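Local atomic coordinates of glutamate ABC superfamily ATP binding cassette transporter, binding protein (PDB entry 5EYF), a protein that binds L-glutamate as the solute-binding component of what is probably an ABC-type amino acid uptake system in Enterococcus faecium. Residues T85-D90 with N197-I202. Sequence-based numbering, arbitrary orientation.
Sequences TMTITD and NEPYGI. With MG (magnesium ion), chain D; GLU (glutamic acid), chain E.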
# COMPACT_ATOMS: atom_id res chain seq x y z
N THR B 85 11.05 3.43 9.16
CA THR B 85 10.70 2.52 8.05
C THR B 85 10.04 1.24 8.54
O THR B 85 10.38 0.13 8.13
CB THR B 85 11.94 2.18 7.18
OG1 THR B 85 12.95 1.48 7.95
CG2 THR B 85 12.55 3.46 6.62
N MSE B 86 9.06 1.39 9.42
CA MSE B 86 8.49 0.23 10.13
C MSE B 86 7.14 -0.20 9.60
O MSE B 86 6.16 0.53 9.71
CB MSE B 86 8.34 0.54 11.61
CG MSE B 86 8.02 -0.71 12.43
SE MSE B 86 8.14 -0.20 14.31
CE MSE B 86 7.59 -1.87 15.11
N THR B 87 7.08 -1.40 9.03
CA THR B 87 5.83 -1.88 8.47
C THR B 87 4.84 -2.28 9.56
O THR B 87 5.21 -2.90 10.57
CB THR B 87 6.13 -3.09 7.56
OG1 THR B 87 7.02 -2.67 6.53
CG2 THR B 87 4.85 -3.67 6.94
N ILE B 88 3.58 -1.94 9.33
CA ILE B 88 2.47 -2.37 10.17
C ILE B 88 2.17 -3.83 9.87
O ILE B 88 1.86 -4.19 8.72
CB ILE B 88 1.22 -1.51 9.91
CG1 ILE B 88 1.54 -0.04 10.22
CG2 ILE B 88 0.07 -1.97 10.78
CD1 ILE B 88 0.39 0.86 9.95
N THR B 89 2.22 -4.66 10.90
CA THR B 89 1.81 -6.07 10.79
C THR B 89 0.96 -6.43 12.01
O THR B 89 1.13 -5.87 13.09
CB THR B 89 3.00 -7.05 10.70
OG1 THR B 89 3.64 -7.19 11.98
CG2 THR B 89 4.02 -6.63 9.61
N ASP B 90 0.04 -7.39 11.82
CA ASP B 90 -0.75 -7.88 12.96
C ASP B 90 0.13 -8.48 14.04
O ASP B 90 -0.18 -8.35 15.23
CB ASP B 90 -1.83 -8.86 12.50
CG ASP B 90 -3.12 -8.17 12.16
OD1 ASP B 90 -3.27 -7.00 12.56
OD2 ASP B 90 -4.01 -8.79 11.54
N ASN B 197 3.45 -5.68 0.12
CA ASN B 197 3.12 -4.32 0.53
C ASN B 197 3.73 -4.07 1.90
O ASN B 197 3.64 -4.91 2.78
CB ASN B 197 1.60 -4.13 0.58
CG ASN B 197 1.00 -4.27 -0.78
OD1 ASN B 197 1.59 -3.85 -1.78
ND2 ASN B 197 -0.17 -4.87 -0.84
N GLU B 198 4.37 -2.91 2.07
CA GLU B 198 5.03 -2.55 3.33
C GLU B 198 4.53 -1.17 3.73
O GLU B 198 5.23 -0.17 3.53
CB GLU B 198 6.56 -2.55 3.19
CG GLU B 198 7.17 -3.87 2.71
CD GLU B 198 7.12 -5.00 3.71
OE1 GLU B 198 7.19 -4.77 4.93
OE2 GLU B 198 7.04 -6.17 3.29
N PRO B 199 3.32 -1.08 4.29
CA PRO B 199 2.83 0.23 4.76
C PRO B 199 3.52 0.63 6.06
O PRO B 199 3.49 -0.12 7.04
CB PRO B 199 1.33 -0.02 4.99
CG PRO B 199 1.25 -1.51 5.24
CD PRO B 199 2.32 -2.16 4.43
N TYR B 200 4.15 1.80 6.07
CA TYR B 200 4.84 2.23 7.28
C TYR B 200 3.89 2.92 8.24
O TYR B 200 3.06 3.75 7.83
CB TYR B 200 5.95 3.22 6.95
CG TYR B 200 7.09 2.72 6.11
CD1 TYR B 200 7.27 1.37 5.83
CD2 TYR B 200 8.04 3.63 5.63
CE1 TYR B 200 8.34 0.94 5.07
CE2 TYR B 200 9.11 3.22 4.88
CZ TYR B 200 9.26 1.87 4.59
OH TYR B 200 10.36 1.48 3.84
N GLY B 201 4.04 2.61 9.52
CA GLY B 201 3.33 3.31 10.58
C GLY B 201 4.29 3.78 11.64
O GLY B 201 5.45 3.36 11.71
N ILE B 202 3.81 4.72 12.46
CA ILE B 202 4.54 5.16 13.65
C ILE B 202 4.13 4.26 14.80
O ILE B 202 2.95 4.15 15.12
CB ILE B 202 4.23 6.63 13.96
CG1 ILE B 202 4.73 7.49 12.80
CG2 ILE B 202 4.85 7.08 15.33
CD1 ILE B 202 4.16 8.95 12.85
MG MG D . 2.01 -2.10 -2.85
N GLU E . 9.78 -2.02 6.49
CA GLU E . 10.36 -3.35 6.78
C GLU E . 10.14 -3.71 8.24
O GLU E . 9.57 -2.93 9.02
CB GLU E . 11.86 -3.40 6.43
CG GLU E . 12.69 -2.21 6.93
CD GLU E . 12.94 -2.20 8.43
OE1 GLU E . 13.10 -1.10 8.97
OE2 GLU E . 13.07 -3.27 9.07
OXT GLU E . 10.51 -4.82 8.68
O HOH W 1 8.05 3.84 10.76
O HOH W 2 2.48 -1.12 -1.12
O HOH W 3 3.98 -2.79 -2.98
O HOH W 4 1.63 -2.85 -4.76
O HOH W 5 -0.04 -1.63 -2.73
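Thr87 OG1 donates a hydrogen bond to Glu198 OE1 at 2.6 Å, using the anti lone pair of that oxygen, the one turned away from OE2. Donation leaves Thr87 OG1 able to accept from the amino group of the bound glutamate, whose N is 2.8 Å from it. The same amino nitrogen also donates to the carbonyl oxygen of Thr85. With OG1 beside the backbone N and anti to the carbonyl carbon (chi1 -60°), Thr87 brings its hydroxyl and its own NH to the same ligand, and that NH runs almost straight (174°) to the O of the ligand's alpha-carboxylate. One residue thus reads both the amino and the carboxylate group. Thr85 OG1 donates to the ligand's side-chain OE1.

Across from Thr85, the Tyr200 ring offers one face to its backbone; Thr85 CA stands 3.7 Å from the ring centroid and 14° off the normal, a CH-pi contact. The Tyr200 hydroxyl is hydrogen-bonded to Asp174, which also hydrogen-bonds the bound glutamate, while Glu198 OE2 is held by Thr196.

Two backbone bonds place these groups: Gly201 N to Met86 O (3.0 Å) and Ile88 N to Pro199 O (2.9 Å). They flank Thr87 and Tyr200, forming a single beta bridge between the loop and strand 198-205. A water adds a third link, accepting from Met86 N and donating to Gly201 O. Ile88 packs CG1 against Gly201 N at 3.7 Å, where the glycine leaves room for the isoleucine tip. Farther out, Asn197 OD1 binds magnesium, which Asn197 of the second subunit also ligates.

The relay from ammonium through Thr87 to Glu198 suggests that the carboxylate polarises the hydroxyl toward accepting, and probably favours a positively charged amino group in the pocket.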